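Local coordinates for protein UL37 (Suid herpesvirus 1, PDB 4K70) that is an inner tegument protein of the virus, here represented by its N-terminal half, and is thought to take part in the control of viral trafficking, at residues A[340-354]-A[371-383]. Sequence-based numbering, arbitrary orientation. Where two conformers were deposited one is given.
With NA (sodium ion), chain F; CA (calcium ion), chain D.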
loop_
_atom_site.group_PDB
_atom_site.type_symbol
_atom_site.label_atom_id
_atom_site.label_comp_id
_atom_site.label_asym_id
_atom_site.label_seq_id
_atom_site.Cartn_x
_atom_site.Cartn_y
_atom_site.Cartn_z
ATOM N N LEU A 340 -7.824 -15.983 5.209
ATOM C CA LEU A 340 -9.167 -15.570 4.796
ATOM C C LEU A 340 -9.549 -16.186 3.466
ATOM O O LEU A 340 -10.563 -16.857 3.357
ATOM C CB LEU A 340 -9.251 -14.051 4.701
ATOM C CG LEU A 340 -9.222 -13.338 6.051
ATOM C CD1 LEU A 340 -8.899 -11.863 5.870
ATOM C CD2 LEU A 340 -10.570 -13.508 6.741
ATOM N N VAL A 341 -8.733 -15.941 2.446
ATOM C CA VAL A 341 -9.064 -16.348 1.089
ATOM C C VAL A 341 -9.130 -17.869 0.934
ATOM O O VAL A 341 -10.007 -18.392 0.254
ATOM C CB VAL A 341 -8.041 -15.763 0.078
ATOM C CG1 VAL A 341 -8.326 -16.286 -1.316
ATOM C CG2 VAL A 341 -8.063 -14.225 0.133
ATOM N N THR A 342 -8.179 -18.563 1.560
ATOM C CA THR A 342 -8.149 -20.026 1.566
ATOM C C THR A 342 -9.451 -20.615 2.112
ATOM O O THR A 342 -9.914 -21.658 1.635
ATOM C CB THR A 342 -6.935 -20.563 2.392
ATOM O OG1 THR A 342 -5.722 -20.082 1.811
ATOM C CG2 THR A 342 -6.894 -22.066 2.383
ATOM N N ALA A 343 -10.053 -19.935 3.087
ATOM C CA ALA A 343 -11.292 -20.413 3.705
ATOM C C ALA A 343 -12.531 -19.918 2.961
ATOM O O ALA A 343 -13.660 -20.218 3.359
ATOM C CB ALA A 343 -11.361 -20.003 5.167
ATOM N N GLY A 344 -12.320 -19.162 1.888
ATOM C CA GLY A 344 -13.435 -18.665 1.097
ATOM C C GLY A 344 -13.967 -17.315 1.546
ATOM O O GLY A 344 -14.980 -16.846 1.037
ATOM N N PHE A 345 -13.277 -16.680 2.487
ATOM C CA PHE A 345 -13.625 -15.329 2.906
ATOM C C PHE A 345 -12.955 -14.293 2.000
ATOM O O PHE A 345 -12.076 -13.548 2.414
ATOM C CB PHE A 345 -13.249 -15.102 4.362
ATOM C CG PHE A 345 -14.235 -15.712 5.345
ATOM C CD1 PHE A 345 -14.176 -17.060 5.663
ATOM C CD2 PHE A 345 -15.230 -14.934 5.927
ATOM C CE1 PHE A 345 -15.082 -17.626 6.575
ATOM C CE2 PHE A 345 -16.139 -15.483 6.826
ATOM C CZ PHE A 345 -16.066 -16.833 7.154
ATOM N N THR A 346 -13.381 -14.275 0.748
ATOM C CA THR A 346 -12.955 -13.267 -0.207
ATOM C C THR A 346 -13.580 -11.928 0.190
ATOM O O THR A 346 -14.390 -11.870 1.118
ATOM C CB THR A 346 -13.438 -13.638 -1.593
ATOM O OG1 THR A 346 -14.861 -13.752 -1.551
ATOM C CG2 THR A 346 -12.865 -14.977 -2.008
ATOM N N ARG A 347 -13.201 -10.858 -0.502
ATOM C CA ARG A 347 -13.706 -9.519 -0.191
ATOM C C ARG A 347 -15.225 -9.477 -0.172
ATOM O O ARG A 347 -15.830 -8.968 0.765
ATOM C CB ARG A 347 -13.203 -8.481 -1.205
ATOM C CG ARG A 347 -13.641 -7.062 -0.854
ATOM C CD ARG A 347 -13.716 -6.135 -2.070
ATOM N NE ARG A 347 -14.706 -6.552 -3.064
ATOM C CZ ARG A 347 -16.014 -6.303 -2.985
ATOM N NH1 ARG A 347 -16.518 -5.651 -1.942
ATOM N NH2 ARG A 347 -16.822 -6.720 -3.951
ATOM N N ARG A 348 -15.831 -10.000 -1.229
ATOM C CA ARG A 348 -17.286 -9.972 -1.356
ATOM C C ARG A 348 -17.968 -10.865 -0.317
ATOM O O ARG A 348 -19.020 -10.520 0.210
ATOM C CB ARG A 348 -17.693 -10.368 -2.778
ATOM C CG ARG A 348 -19.172 -10.527 -2.994
ATOM C CD ARG A 348 -19.914 -9.231 -2.741
ATOM N NE ARG A 348 -21.270 -9.286 -3.286
ATOM C CZ ARG A 348 -22.253 -8.468 -2.922
ATOM N NH1 ARG A 348 -22.031 -7.530 -2.007
ATOM N NH2 ARG A 348 -23.460 -8.590 -3.464
ATOM N N HIS A 349 -17.371 -12.008 -0.008
ATOM C CA HIS A 349 -17.992 -12.927 0.967
ATOM C C HIS A 349 -17.962 -12.384 2.381
ATOM O O HIS A 349 -18.884 -12.630 3.180
ATOM C CB HIS A 349 -17.361 -14.322 0.903
ATOM C CG HIS A 349 -17.677 -15.051 -0.362
ATOM N ND1 HIS A 349 -17.236 -16.329 -0.614
ATOM C CD2 HIS A 349 -18.395 -14.676 -1.448
ATOM C CE1 HIS A 349 -17.683 -16.719 -1.800
ATOM N NE2 HIS A 349 -18.379 -15.731 -2.327
ATOM N N CYS A 350 -16.892 -11.671 2.711
ATOM C CA CYS A 350 -16.822 -10.984 3.990
ATOM C C CYS A 350 -17.964 -9.981 4.096
ATOM O O CYS A 350 -18.660 -9.929 5.094
ATOM C CB CYS A 350 -15.484 -10.258 4.149
ATOM S SG CYS A 350 -14.064 -11.339 4.475
ATOM N N ASP A 351 -18.124 -9.159 3.067
ATOM C CA ASP A 351 -19.197 -8.181 3.036
ATOM C C ASP A 351 -20.566 -8.836 3.261
ATOM O O ASP A 351 -21.383 -8.356 4.048
ATOM C CB ASP A 351 -19.169 -7.435 1.695
ATOM C CG ASP A 351 -20.289 -6.441 1.564
ATOM O OD1 ASP A 351 -20.208 -5.368 2.207
ATOM O OD2 ASP A 351 -21.248 -6.727 0.808
ATOM N N LEU A 352 -20.809 -9.949 2.580
ATOM C CA LEU A 352 -22.093 -10.633 2.692
ATOM C C LEU A 352 -22.289 -11.314 4.054
ATOM O O LEU A 352 -23.373 -11.274 4.608
ATOM C CB LEU A 352 -22.253 -11.654 1.562
ATOM C CG LEU A 352 -22.403 -11.112 0.135
ATOM C CD1 LEU A 352 -22.354 -12.279 -0.836
ATOM C CD2 LEU A 352 -23.721 -10.327 -0.018
ATOM N N LEU A 353 -21.243 -11.936 4.590
ATOM C CA LEU A 353 -21.381 -12.681 5.843
ATOM C C LEU A 353 -21.437 -11.747 7.053
ATOM O O LEU A 353 -22.132 -12.025 8.020
ATOM C CB LEU A 353 -20.268 -13.711 5.966
ATOM C CG LEU A 353 -20.428 -14.831 4.934
ATOM C CD1 LEU A 353 -19.226 -15.751 4.978
ATOM C CD2 LEU A 353 -21.728 -15.613 5.196
ATOM N N GLU A 354 -20.722 -10.628 6.990
ATOM C CA GLU A 354 -20.846 -9.581 8.005
ATOM C C GLU A 354 -22.297 -9.111 8.131
ATOM O O GLU A 354 -22.884 -9.134 9.217
ATOM C CB GLU A 354 -19.949 -8.394 7.655
ATOM C CG GLU A 354 -20.101 -7.201 8.579
ATOM C CD GLU A 354 -19.098 -6.088 8.287
ATOM O OE1 GLU A 354 -17.985 -6.382 7.780
ATOM O OE2 GLU A 354 -19.420 -4.913 8.576
ATOM N N VAL A 371 -18.098 -16.884 12.526
ATOM C CA VAL A 371 -18.333 -16.408 11.152
ATOM C C VAL A 371 -18.334 -14.885 11.105
ATOM O O VAL A 371 -17.731 -14.270 10.219
ATOM C CB VAL A 371 -19.679 -16.897 10.594
ATOM C CG1 VAL A 371 -19.896 -16.336 9.189
ATOM C CG2 VAL A 371 -19.757 -18.432 10.590
ATOM N N GLY A 372 -19.019 -14.267 12.063
ATOM C CA GLY A 372 -19.112 -12.817 12.074
ATOM C C GLY A 372 -17.777 -12.144 12.332
ATOM O O GLY A 372 -17.416 -11.176 11.661
ATOM N N CYS A 373 -17.064 -12.626 13.344
ATOM C CA CYS A 373 -15.718 -12.136 13.620
ATOM C C CYS A 373 -14.817 -12.239 12.397
ATOM O O CYS A 373 -14.139 -11.283 12.037
ATOM C CB CYS A 373 -15.101 -12.919 14.787
ATOM S SG CYS A 373 -15.750 -12.356 16.392
ATOM N N THR A 374 -14.794 -13.405 11.767
ATOM C CA THR A 374 -13.955 -13.594 10.594
ATOM C C THR A 374 -14.334 -12.621 9.476
ATOM O O THR A 374 -13.463 -12.052 8.804
ATOM C CB THR A 374 -14.033 -15.049 10.086
ATOM O OG1 THR A 374 -13.681 -15.941 11.148
ATOM C CG2 THR A 374 -13.071 -15.269 8.905
ATOM N N ALA A 375 -15.636 -12.407 9.290
ATOM C CA ALA A 375 -16.105 -11.557 8.203
ATOM C C ALA A 375 -15.872 -10.082 8.504
ATOM O O ALA A 375 -15.492 -9.312 7.615
ATOM C CB ALA A 375 -17.580 -11.817 7.900
ATOM N N VAL A 376 -16.078 -9.677 9.752
ATOM C CA VAL A 376 -15.803 -8.281 10.121
ATOM C C VAL A 376 -14.306 -7.921 10.004
ATOM O O VAL A 376 -13.927 -6.923 9.383
ATOM C CB VAL A 376 -16.285 -7.969 11.545
ATOM C CG1 VAL A 376 -15.776 -6.617 11.980
ATOM C CG2 VAL A 376 -17.816 -8.026 11.624
ATOM N N VAL A 377 -13.449 -8.724 10.621
ATOM C CA VAL A 377 -12.010 -8.477 10.522
ATOM C C VAL A 377 -11.547 -8.580 9.059
ATOM O O VAL A 377 -10.720 -7.787 8.590
ATOM C CB VAL A 377 -11.234 -9.455 11.403
ATOM C CG1 VAL A 377 -9.723 -9.374 11.101
ATOM C CG2 VAL A 377 -11.511 -9.158 12.872
ATOM N N GLY A 378 -12.108 -9.549 8.340
ATOM C CA GLY A 378 -11.754 -9.787 6.956
ATOM C C GLY A 378 -12.048 -8.593 6.059
ATOM O O GLY A 378 -11.243 -8.244 5.185
ATOM N N GLY A 379 -13.210 -7.975 6.256
ATOM C CA GLY A 379 -13.597 -6.834 5.446
ATOM C C GLY A 379 -12.639 -5.686 5.677
ATOM O O GLY A 379 -12.297 -4.930 4.765
ATOM N N VAL A 380 -12.201 -5.552 6.920
ATOM C CA VAL A 380 -11.264 -4.495 7.261
ATOM C C VAL A 380 -9.888 -4.799 6.658
ATOM O O VAL A 380 -9.268 -3.937 6.035
ATOM C CB VAL A 380 -11.187 -4.293 8.777
ATOM C CG1 VAL A 380 -10.097 -3.272 9.127
ATOM C CG2 VAL A 380 -12.557 -3.853 9.317
ATOM N N VAL A 381 -9.425 -6.036 6.810
ATOM C CA VAL A 381 -8.167 -6.451 6.178
ATOM C C VAL A 381 -8.180 -6.200 4.664
ATOM O O VAL A 381 -7.233 -5.637 4.116
ATOM C CB VAL A 381 -7.875 -7.944 6.442
ATOM C CG1 VAL A 381 -6.754 -8.457 5.537
ATOM C CG2 VAL A 381 -7.545 -8.156 7.910
ATOM N N HIS A 382 -9.255 -6.617 3.994
ATOM C CA HIS A 382 -9.350 -6.450 2.533
ATOM C C HIS A 382 -9.274 -4.992 2.111
ATOM O O HIS A 382 -8.644 -4.650 1.098
ATOM C CB HIS A 382 -10.621 -7.100 1.980
ATOM C CG HIS A 382 -10.505 -8.580 1.803
ATOM N ND1 HIS A 382 -9.638 -9.153 0.897
ATOM C CD2 HIS A 382 -11.138 -9.612 2.418
ATOM C CE1 HIS A 382 -9.741 -10.470 0.959
ATOM N NE2 HIS A 382 -10.652 -10.772 1.868
ATOM N N ARG A 383 -9.928 -4.138 2.889
ATOM C CA ARG A 383 -9.870 -2.697 2.685
ATOM C C ARG A 383 -8.453 -2.132 2.789
ATOM O O ARG A 383 -8.069 -1.279 2.002
ATOM C CB ARG A 383 -10.738 -1.990 3.718
ATOM C CG ARG A 383 -12.204 -2.054 3.431
ATOM C CD ARG A 383 -12.866 -0.843 4.040
ATOM N NE ARG A 383 -13.334 -1.034 5.405
ATOM C CZ ARG A 383 -13.361 -0.062 6.319
ATOM N NH1 ARG A 383 -12.908 1.154 6.017
ATOM N NH2 ARG A 383 -13.826 -0.302 7.537
HETATM NA NA NA F . -8.352 -3.339 -0.996
HETATM CA CA CA D . -7.916 0.729 0.705
HETATM O O HOH W 1 -15.548 -5.259 7.853
HETATM O O HOH W 2 -8.531 2.102 2.593
#
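Cys350 packs into helix 371-383 as a knob into a hole formed by Ala375, Gly378, Gly379 and His382. The fit is close because Gly378 presents bare backbone: Cys350 SG lies 3.7 Å from Gly378 CA. One turn after Cys350, Glu354 N lies 3.5 Å from Ala375 CB, consistent with the 8.0 Å closest approach of the axes of helices 347-354 and 371-383, whose directions differ by 133°. Phe345, in the turn between a Schellman motif at Gly344, which ends the first helix, and Thr346, the N-cap of the second, lays a ring face against Thr374. With Thr374 CG2 anti to its own nitrogen, the methyl stands 3.5 Å from the Phe345 ring centroid, only 4° off the normal, a CH-pi contact; OG1 bonds instead to Ala370 O.

The His382 ring is held on two sides. His382 NE2 donates to Phe345 O at 3.2 Å, nearly straight at 165° and onto a lone pair in the carbonyl plane, while Arg347 CB covers one ring face. Its backbone O, by contrast, binds a sodium ion together with Asp386.

Packing gives way to solvent at Glu354, whose extended chain crosses Val376 and reaches a water 2.7 Å from Glu354 OE1 that also donates to Val376 O; OE2 goes to Tyr409. Exposed Arg347 likewise leads away; in the conformer given, NE forms a salt bridge with Glu221.

Within this all-helical half, helix 321-329 touches Leu340 and Thr374, helix 307-311 packs on Leu353, and helix 422-431 lies against Val376 and Val381.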